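Local coordinates for protein putative esterase (PDB 5VOL) that is a ferulic acid esterase of carbohydrate esterase family 1, which probably releases feruloyl groups esterified to arabinoxylan, at residues 31-36 with 81-86; 49-54 with 98-103; 148-153 with 213-218. One frame throughout, in Å; residues are numbered along the deposited sequence.

Contact 1. Residues 31-36 with 81-86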
loop_
_atom_site.group_PDB
_atom_site.type_symbol
_atom_site.label_atom_id
_atom_site.label_comp_id
_atom_site.label_asym_id
_atom_site.label_seq_id
_atom_site.Cartn_x
_atom_site.Cartn_y
_atom_site.Cartn_z
ATOM N N PHE C 31 1.778 -1.143 26.465
ATOM C CA PHE C 31 1.924 0.169 25.839
ATOM C C PHE C 31 0.977 1.175 26.495
ATOM O O PHE C 31 -0.210 0.919 26.586
ATOM C CB PHE C 31 1.630 0.090 24.331
ATOM C CG PHE C 31 1.419 1.436 23.679
ATOM C CD1 PHE C 31 2.495 2.149 23.156
ATOM C CD2 PHE C 31 0.148 1.994 23.596
ATOM C CE1 PHE C 31 2.302 3.397 22.554
ATOM C CE2 PHE C 31 -0.059 3.245 22.995
ATOM C CZ PHE C 31 1.021 3.945 22.478
ATOM N N LEU C 32 1.504 2.315 26.927
ATOM C CA LEU C 32 0.680 3.362 27.514
ATOM C C LEU C 32 0.664 4.609 26.619
ATOM O O LEU C 32 1.711 5.152 26.303
ATOM C CB LEU C 32 1.190 3.729 28.905
ATOM C CG LEU C 32 1.338 2.577 29.914
ATOM C CD1 LEU C 32 2.011 3.115 31.155
ATOM C CD2 LEU C 32 -0.001 1.984 30.240
ATOM N N PRO C 33 -0.531 5.072 26.234
ATOM C CA PRO C 33 -0.702 6.257 25.378
ATOM C C PRO C 33 0.030 7.508 25.882
ATOM O O PRO C 33 0.316 7.650 27.075
ATOM C CB PRO C 33 -2.213 6.490 25.398
ATOM C CG PRO C 33 -2.808 5.168 25.723
ATOM C CD PRO C 33 -1.816 4.440 26.582
ATOM N N LYS C 34 0.301 8.426 24.959
ATOM C CA LYS C 34 0.962 9.686 25.269
ATOM C C LYS C 34 0.197 10.506 26.312
ATOM O O LYS C 34 0.803 11.220 27.114
ATOM C CB LYS C 34 1.146 10.513 23.984
ATOM C CG LYS C 34 1.763 11.870 24.209
ATOM C CD LYS C 34 1.702 12.748 22.942
ATOM C CE LYS C 34 2.947 12.592 22.086
ATOM N NZ LYS C 34 2.972 13.595 20.972
ATOM N N SER C 35 -1.128 10.396 26.301
ATOM C CA SER C 35 -1.976 11.139 27.234
ATOM C C SER C 35 -2.110 10.493 28.618
ATOM O O SER C 35 -2.793 11.032 29.490
ATOM C CB SER C 35 -3.372 11.310 26.648
ATOM O OG SER C 35 -4.043 10.062 26.570
ATOM N N PHE C 36 -1.477 9.341 28.823
ATOM C CA PHE C 36 -1.749 8.568 30.036
ATOM C C PHE C 36 -1.386 9.355 31.299
ATOM O O PHE C 36 -2.171 9.411 32.237
ATOM C CB PHE C 36 -1.009 7.226 30.003
ATOM C CG PHE C 36 -1.423 6.274 31.102
ATOM C CD1 PHE C 36 -0.696 6.191 32.269
ATOM C CD2 PHE C 36 -2.536 5.469 30.955
ATOM C CE1 PHE C 36 -1.070 5.308 33.287
ATOM C CE2 PHE C 36 -2.919 4.589 31.956
ATOM C CZ PHE C 36 -2.183 4.511 33.126
ATOM N N GLU C 81 -6.093 6.223 20.679
ATOM C CA GLU C 81 -5.267 5.844 21.809
ATOM C C GLU C 81 -5.901 4.630 22.495
ATOM O O GLU C 81 -7.116 4.548 22.650
ATOM C CB GLU C 81 -5.107 6.995 22.788
ATOM C CG GLU C 81 -4.285 8.148 22.271
ATOM C CD GLU C 81 -3.955 9.115 23.382
ATOM O OE1 GLU C 81 -4.869 9.413 24.173
ATOM O OE2 GLU C 81 -2.795 9.551 23.492
ATOM N N MET C 82 -5.075 3.666 22.865
ATOM C CA MET C 82 -5.569 2.447 23.488
ATOM C C MET C 82 -4.456 1.825 24.315
ATOM O O MET C 82 -3.274 2.033 24.035
ATOM C CB MET C 82 -6.065 1.442 22.435
ATOM C CG MET C 82 -4.937 0.745 21.615
ATOM S SD MET C 82 -5.568 -0.307 20.275
ATOM C CE MET C 82 -5.679 0.899 18.926
ATOM N N ILE C 83 -4.845 1.081 25.342
ATOM C CA ILE C 83 -3.907 0.254 26.100
ATOM C C ILE C 83 -3.614 -0.995 25.269
ATOM O O ILE C 83 -4.537 -1.632 24.747
ATOM C CB ILE C 83 -4.482 -0.152 27.495
ATOM C CG1 ILE C 83 -4.943 1.086 28.278
ATOM C CG2 ILE C 83 -3.470 -0.968 28.289
ATOM C CD1 ILE C 83 -3.836 2.074 28.598
ATOM N N ILE C 84 -2.338 -1.331 25.117
ATOM C CA ILE C 84 -1.979 -2.562 24.438
ATOM C C ILE C 84 -1.138 -3.409 25.404
ATOM O O ILE C 84 -0.187 -2.914 26.011
ATOM C CB ILE C 84 -1.202 -2.309 23.129
ATOM C CG1 ILE C 84 -1.980 -1.358 22.216
ATOM C CG2 ILE C 84 -0.997 -3.618 22.357
ATOM C CD1 ILE C 84 -1.170 -0.933 21.010
ATOM N N VAL C 85 -1.482 -4.679 25.553
ATOM C CA VAL C 85 -0.759 -5.484 26.546
ATOM C C VAL C 85 -0.478 -6.899 26.062
ATOM O O VAL C 85 -1.317 -7.542 25.426
ATOM C CB VAL C 85 -1.538 -5.538 27.876
ATOM C CG1 VAL C 85 -2.861 -6.191 27.653
ATOM C CG2 VAL C 85 -0.741 -6.289 28.968
ATOM N N THR C 86 0.730 -7.363 26.377
ATOM C CA THR C 86 1.190 -8.693 26.016
ATOM C C THR C 86 1.631 -9.410 27.297
ATOM O O THR C 86 2.609 -8.993 27.921
ATOM C CB THR C 86 2.368 -8.631 25.028
ATOM O OG1 THR C 86 1.980 -7.904 23.847
ATOM C CG2 THR C 86 2.840 -10.056 24.649
HETATM O O HOH W 1 -0.658 7.793 22.364
#
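F31 and I84 form an antiparallel hydrogen-bonded pair, their CA atoms 5.0 Å apart: F31 N gives a bond of 2.7 Å to I84 O, met in the carbonyl plane, while the return bond from I84 N to F31 O is weak. The CB atoms of the pair lie on one face of the sheet, where helices 66-76 and 254-271 cover I84. F31 has CG anti to its own N (chi1 165°), which carries the ring back along the partner strand until its CD2 edge lies 3.5 Å from M82 O, near the ring plane. That carbonyl is buried without a hydrogen-bonding partner. On the other face CD1 of I83 packs against P33 CD at 3.7 Å, the two side chains crossing at about a right angle, and more loosely against CD2 of L32, which lies over the centre of the F36 ring. Beyond the strand, P33 to F36 form a type I turn, and the extended E81 side chain reaches across to it. S35 OG donates to E81 OE1 over 2.6 Å on the syn side of the carboxylate; OE2 takes a weak bond from S35 N and is bridged by a water to K34 N. K42 forms a salt bridge with OE1. The pairing joins strand 24-32, which runs against its neighbours in the mixed sheet, to strand 83-87, an arrangement common in the alpha/beta-hydrolase fold.

Contact 2. Residues 49-54 with 98-103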
loop_
_atom_site.group_PDB
_atom_site.type_symbol
_atom_site.label_atom_id
_atom_site.label_comp_id
_atom_site.label_asym_id
_atom_site.label_seq_id
_atom_site.Cartn_x
_atom_site.Cartn_y
_atom_site.Cartn_z
ATOM N N LEU C 49 -2.539 -8.222 22.926
ATOM C CA LEU C 49 -1.736 -8.595 21.769
ATOM C C LEU C 49 -0.756 -9.722 22.142
ATOM O O LEU C 49 0.238 -9.489 22.822
ATOM C CB LEU C 49 -0.988 -7.372 21.244
ATOM C CG LEU C 49 -0.124 -7.501 19.982
ATOM C CD1 LEU C 49 -0.982 -7.914 18.794
ATOM C CD2 LEU C 49 0.532 -6.161 19.701
ATOM N N LEU C 50 -1.030 -10.919 21.648
ATOM C CA LEU C 50 -0.373 -12.139 22.135
ATOM C C LEU C 50 0.821 -12.585 21.284
ATOM O O LEU C 50 0.789 -12.489 20.043
ATOM C CB LEU C 50 -1.405 -13.275 22.208
ATOM C CG LEU C 50 -2.726 -12.977 22.926
ATOM C CD1 LEU C 50 -3.617 -14.227 22.972
ATOM C CD2 LEU C 50 -2.512 -12.422 24.349
ATOM N N HIS C 51 1.867 -13.086 21.952
ATOM C CA HIS C 51 3.070 -13.548 21.251
ATOM C C HIS C 51 2.961 -15.002 20.812
ATOM O O HIS C 51 1.996 -15.691 21.146
ATOM C CB HIS C 51 4.321 -13.370 22.118
ATOM C CG HIS C 51 4.329 -14.210 23.357
ATOM N ND1 HIS C 51 4.473 -15.583 23.328
ATOM C CD2 HIS C 51 4.218 -13.874 24.666
ATOM C CE1 HIS C 51 4.441 -16.054 24.562
ATOM N NE2 HIS C 51 4.298 -15.037 25.395
ATOM N N GLY C 52 3.960 -15.459 20.062
ATOM C CA GLY C 52 3.960 -16.807 19.523
ATOM C C GLY C 52 4.706 -17.788 20.413
ATOM O O GLY C 52 5.262 -17.403 21.442
ATOM N N MET C 53 4.725 -19.052 20.009
ATOM C CA MET C 53 5.483 -20.081 20.737
ATOM C C MET C 53 6.974 -19.728 20.785
ATOM O O MET C 53 7.488 -19.088 19.864
ATOM C CB MET C 53 5.274 -21.445 20.085
ATOM C CG MET C 53 5.733 -22.635 20.946
ATOM S SD MET C 53 5.376 -24.206 20.128
ATOM C CE MET C 53 6.640 -24.225 18.864
ATOM N N TRP C 54 7.642 -20.126 21.868
ATOM C CA TRP C 54 9.062 -19.840 22.116
ATOM C C TRP C 54 9.323 -18.408 22.581
ATOM O O TRP C 54 10.362 -18.127 23.178
ATOM C CB TRP C 54 9.910 -20.084 20.868
ATOM C CG TRP C 54 10.119 -21.495 20.435
ATOM C CD1 TRP C 54 9.405 -22.184 19.485
ATOM C CD2 TRP C 54 11.167 -22.384 20.872
ATOM N NE1 TRP C 54 9.935 -23.449 19.324
ATOM C CE2 TRP C 54 11.012 -23.594 20.163
ATOM C CE3 TRP C 54 12.209 -22.272 21.801
ATOM C CZ2 TRP C 54 11.864 -24.691 20.358
ATOM C CZ3 TRP C 54 13.052 -23.358 21.993
ATOM C CH2 TRP C 54 12.874 -24.551 21.274
ATOM N N ASN C 98 4.239 -23.108 27.440
ATOM C CA ASN C 98 3.740 -22.316 26.311
ATOM C C ASN C 98 2.246 -22.548 26.116
ATOM O O ASN C 98 1.785 -23.684 26.170
ATOM C CB ASN C 98 4.488 -22.681 25.027
ATOM C CG ASN C 98 5.824 -21.982 24.909
ATOM O OD1 ASN C 98 6.002 -21.107 24.056
ATOM N ND2 ASN C 98 6.777 -22.370 25.752
ATOM N N GLY C 99 1.474 -21.489 25.894
ATOM C CA GLY C 99 0.075 -21.700 25.560
ATOM C C GLY C 99 -0.908 -20.825 26.305
ATOM O O GLY C 99 -0.558 -20.228 27.320
ATOM N N TYR C 100 -2.146 -20.776 25.808
ATOM C CA TYR C 100 -3.143 -19.803 26.268
ATOM C C TYR C 100 -4.373 -20.444 26.901
ATOM O O TYR C 100 -5.159 -19.760 27.545
ATOM C CB TYR C 100 -3.572 -18.882 25.088
ATOM C CG TYR C 100 -2.424 -18.002 24.657
ATOM C CD1 TYR C 100 -2.047 -16.918 25.431
ATOM C CD2 TYR C 100 -1.670 -18.300 23.525
ATOM C CE1 TYR C 100 -0.965 -16.134 25.086
ATOM C CE2 TYR C 100 -0.586 -17.517 23.165
ATOM C CZ TYR C 100 -0.245 -16.429 23.957
ATOM O OH TYR C 100 0.829 -15.626 23.647
ATOM N N PHE C 101 -4.545 -21.752 26.730
ATOM C CA PHE C 101 -5.746 -22.401 27.254
ATOM C C PHE C 101 -5.423 -23.135 28.561
ATOM O O PHE C 101 -4.256 -23.355 28.881
ATOM C CB PHE C 101 -6.323 -23.371 26.223
ATOM C CG PHE C 101 -6.376 -22.806 24.814
ATOM C CD1 PHE C 101 -6.928 -21.561 24.575
ATOM C CD2 PHE C 101 -5.871 -23.525 23.741
ATOM C CE1 PHE C 101 -6.982 -21.030 23.282
ATOM C CE2 PHE C 101 -5.919 -23.010 22.441
ATOM C CZ PHE C 101 -6.482 -21.757 22.213
ATOM N N ASP C 102 -6.455 -23.509 29.307
ATOM C CA ASP C 102 -6.264 -24.281 30.535
ATOM C C ASP C 102 -5.738 -25.672 30.230
ATOM O O ASP C 102 -6.363 -26.450 29.498
ATOM C CB ASP C 102 -7.569 -24.352 31.323
ATOM C CG ASP C 102 -7.739 -23.180 32.241
ATOM O OD1 ASP C 102 -6.882 -22.265 32.199
ATOM O OD2 ASP C 102 -8.714 -23.164 33.023
ATOM N N MET C 103 -4.564 -25.959 30.778
ATOM C CA MET C 103 -3.923 -27.256 30.631
ATOM C C MET C 103 -3.669 -27.883 32.013
ATOM O O MET C 103 -3.642 -27.181 33.023
ATOM C CB MET C 103 -2.615 -27.109 29.850
ATOM C CG MET C 103 -2.812 -26.544 28.423
ATOM S SD MET C 103 -1.279 -26.075 27.603
ATOM C CE MET C 103 -0.762 -24.718 28.646
HETATM O O HOH W 2 1.122 -13.199 24.824
#
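The ring of Y100 runs alongside L50, the two side chains pointing opposite ways, and L50 CD1 sits over one face, 4.0 Å from the ring centroid and 15° off the normal, a CH-pi contact. L50 ends strand 46-50 of an alpha/beta-hydrolase sheet, and the residues that follow form the loop at the C-terminal edge of the sheet, the side on which this fold usually builds its active site. Y100 CG stands anti to its carbonyl carbon, and the ring carries its hydroxyl to the backbone of H51. OH donates to H51 O over 2.8 Å, tilted 32° from the carbonyl plane. A water donates to the same OH at 2.7 Å and accepts from H51 N, so that the phenol end is tied to both polar backbone atoms of one residue. The hydroxyl also sits over the centre of the H51 imidazole, 3.6 Å above its plane. That ring is held in turn at two edges: ND1 donates to G52 O, close to the ring plane, and NE2 bonds to A89 N. H51 thus links the Y100 segment to the loop after strand 83-87. Y100 also touches M140 on helix 140-151, next to S139 of a probable nucleophile elbow. Farther along, M53 lays its CG 3.5 Å from N98 OD1, the two side chains crossing at about a right angle. The amide of N98 works at both ends, ND2 bonding to the carbonyls of G91 and E96, while OD1 accepts from W54 N at 2.9 Å with an N-H...O angle of 162°.

Contact 3. Residues 148-153 with 213-218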
loop_
_atom_site.group_PDB
_atom_site.type_symbol
_atom_site.label_atom_id
_atom_site.label_comp_id
_atom_site.label_asym_id
_atom_site.label_seq_id
_atom_site.Cartn_x
_atom_site.Cartn_y
_atom_site.Cartn_z
ATOM N N TYR C 148 -10.195 -17.608 22.099
ATOM C CA TYR C 148 -10.727 -16.739 23.145
ATOM C C TYR C 148 -11.956 -15.990 22.633
ATOM O O TYR C 148 -12.968 -15.840 23.340
ATOM C CB TYR C 148 -9.689 -15.718 23.617
ATOM C CG TYR C 148 -8.694 -16.173 24.670
ATOM C CD1 TYR C 148 -8.539 -17.512 25.004
ATOM C CD2 TYR C 148 -7.905 -15.236 25.334
ATOM C CE1 TYR C 148 -7.599 -17.908 25.994
ATOM C CE2 TYR C 148 -6.981 -15.612 26.302
ATOM C CZ TYR C 148 -6.832 -16.940 26.635
ATOM O OH TYR C 148 -5.891 -17.268 27.596
ATOM N N GLY C 149 -11.853 -15.492 21.404
ATOM C CA GLY C 149 -12.953 -14.751 20.811
ATOM C C GLY C 149 -14.132 -15.670 20.563
ATOM O O GLY C 149 -15.286 -15.266 20.679
ATOM N N GLN C 150 -13.836 -16.922 20.236
ATOM C CA GLN C 150 -14.864 -17.910 19.966
ATOM C C GLN C 150 -15.619 -18.304 21.249
ATOM O O GLN C 150 -16.852 -18.392 21.257
ATOM C CB GLN C 150 -14.237 -19.141 19.310
ATOM C CG GLN C 150 -13.814 -18.948 17.846
ATOM C CD GLN C 150 -13.163 -20.195 17.267
ATOM O OE1 GLN C 150 -12.468 -20.922 17.978
ATOM N NE2 GLN C 150 -13.394 -20.454 15.975
ATOM N N ARG C 151 -14.885 -18.532 22.334
ATOM C CA ARG C 151 -15.515 -19.022 23.561
ATOM C C ARG C 151 -15.847 -17.883 24.534
ATOM O O ARG C 151 -16.577 -18.085 25.503
ATOM C CB ARG C 151 -14.620 -20.086 24.237
ATOM C CG ARG C 151 -14.677 -21.457 23.549
ATOM C CD ARG C 151 -13.849 -22.563 24.244
ATOM N NE ARG C 151 -12.419 -22.287 24.196
ATOM C CZ ARG C 151 -11.742 -21.726 25.192
ATOM N NH1 ARG C 151 -12.366 -21.416 26.319
ATOM N NH2 ARG C 151 -10.438 -21.491 25.069
ATOM N N HIS C 152 -15.337 -16.681 24.270
ATOM C CA HIS C 152 -15.644 -15.530 25.115
ATOM C C HIS C 152 -16.142 -14.335 24.306
ATOM O O HIS C 152 -15.692 -13.204 24.514
ATOM C CB HIS C 152 -14.426 -15.118 25.929
ATOM C CG HIS C 152 -13.941 -16.187 26.856
ATOM N ND1 HIS C 152 -14.467 -16.371 28.117
ATOM C CD2 HIS C 152 -12.991 -17.139 26.702
ATOM C CE1 HIS C 152 -13.855 -17.385 28.704
ATOM N NE2 HIS C 152 -12.955 -17.871 27.870
ATOM N N SER C 153 -17.088 -14.594 23.412
ATOM C CA SER C 153 -17.624 -13.552 22.541
ATOM C C SER C 153 -18.283 -12.419 23.337
ATOM O O SER C 153 -18.434 -11.302 22.829
ATOM C CB SER C 153 -18.609 -14.158 21.551
ATOM O OG SER C 153 -19.718 -14.735 22.213
ATOM N N VAL C 213 -18.974 -10.850 16.747
ATOM C CA VAL C 213 -17.569 -10.479 16.796
ATOM C C VAL C 213 -17.071 -10.143 15.385
ATOM O O VAL C 213 -17.459 -10.787 14.418
ATOM C CB VAL C 213 -16.720 -11.628 17.428
ATOM C CG1 VAL C 213 -15.244 -11.266 17.470
ATOM C CG2 VAL C 213 -17.234 -11.946 18.853
ATOM N N ALA C 214 -16.225 -9.124 15.271
ATOM C CA ALA C 214 -15.593 -8.804 13.996
ATOM C C ALA C 214 -14.304 -9.607 13.865
ATOM O O ALA C 214 -13.496 -9.592 14.786
ATOM C CB ALA C 214 -15.297 -7.305 13.896
ATOM N N TRP C 215 -14.119 -10.280 12.732
ATOM C CA TRP C 215 -12.963 -11.161 12.519
ATOM C C TRP C 215 -12.078 -10.725 11.353
ATOM O O TRP C 215 -12.574 -10.360 10.292
ATOM C CB TRP C 215 -13.429 -12.598 12.266
ATOM C CG TRP C 215 -14.400 -13.128 13.282
ATOM C CD1 TRP C 215 -15.754 -12.978 13.270
ATOM C CD2 TRP C 215 -14.095 -13.928 14.441
ATOM N NE1 TRP C 215 -16.313 -13.626 14.343
ATOM C CE2 TRP C 215 -15.318 -14.212 15.083
ATOM C CE3 TRP C 215 -12.910 -14.424 14.991
ATOM C CZ2 TRP C 215 -15.395 -14.969 16.263
ATOM C CZ3 TRP C 215 -12.985 -15.185 16.168
ATOM C CH2 TRP C 215 -14.222 -15.439 16.790
ATOM N N PHE C 216 -10.766 -10.788 11.548
ATOM C CA PHE C 216 -9.801 -10.466 10.493
ATOM C C PHE C 216 -8.708 -11.539 10.522
ATOM O O PHE C 216 -8.049 -11.719 11.541
ATOM C CB PHE C 216 -9.216 -9.063 10.717
ATOM C CG PHE C 216 -8.646 -8.409 9.476
ATOM C CD1 PHE C 216 -7.556 -8.959 8.807
ATOM C CD2 PHE C 216 -9.190 -7.216 8.999
ATOM C CE1 PHE C 216 -7.019 -8.344 7.678
ATOM C CE2 PHE C 216 -8.662 -6.589 7.874
ATOM C CZ PHE C 216 -7.576 -7.156 7.197
ATOM N N VAL C 217 -8.542 -12.261 9.419
ATOM C CA VAL C 217 -7.531 -13.311 9.311
ATOM C C VAL C 217 -6.472 -12.933 8.273
ATOM O O VAL C 217 -6.792 -12.640 7.114
ATOM C CB VAL C 217 -8.183 -14.650 8.951
ATOM C CG1 VAL C 217 -7.124 -15.728 8.719
ATOM C CG2 VAL C 217 -9.164 -15.051 10.072
ATOM N N ASP C 218 -5.209 -12.952 8.692
ATOM C CA ASP C 218 -4.100 -12.412 7.895
ATOM C C ASP C 218 -2.926 -13.390 7.924
ATOM O O ASP C 218 -2.333 -13.574 8.983
ATOM C CB ASP C 218 -3.695 -11.050 8.472
ATOM C CG ASP C 218 -2.629 -10.338 7.675
ATOM O OD1 ASP C 218 -2.329 -10.725 6.524
ATOM O OD2 ASP C 218 -2.103 -9.342 8.221
#
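W215 and Q150 meet at about a right angle, the glutamine amide and the indole planes 67° apart. The indole points its far benzo corner, CH2, at the last turn of helix 140-151, where it comes 3.7 Å from Q150 CG and 3.8 Å from G149 C. The backbone N of Q150 lies at the edge of the ring, near its plane, while Q150 CG and G149 C approach obliquely. G149 presents only backbone to the tryptophan, so the ring corner packs directly on the main chain of the helix. W215 CG is anti to its carbonyl carbon (chi1 -51°), an arrangement that sends the indole away from its strand toward the helix. V213, two residues earlier, has CG1 3.8 Å above one face of the same indole, offset toward its rim, while CG2 turns to S153 and packs 3.8 Å from its CB just past the helix end. No hydrogen bond joins the two segments; the polar ends are held elsewhere. W215 NE1 bonds to L210 O, and Q150 reaches C195 O through NE2 and N147 through OE1. The contact is a van der Waals seam between helix 140-151 and the sheet it covers: helix 226-238 adds M236 against W215 and F232 against Q150, and strand 214-218 runs between strands 158-162 and 244-246.

In the fold
The three contacts are spread across one mixed sheet of the alpha/beta-hydrolase type. Contact 1 joins strands 24-32 and 83-87, contact 2 starts from the neighbouring strand 46-50, and contact 3 sets helix 140-151 against strand 214-218, farther across. The centres of contacts 1 and 2 are about 22 Å apart, those of 2 and 3 about 16 Å, and those of 1 and 3 about 22 Å. Contacts 1 and 2 interleave along the chain and touch where T86 meets L49; contact 3 follows both and meets contact 2 through Y148 and Y100. Contact 2 thus links the other two, beside the probable nucleophile elbow.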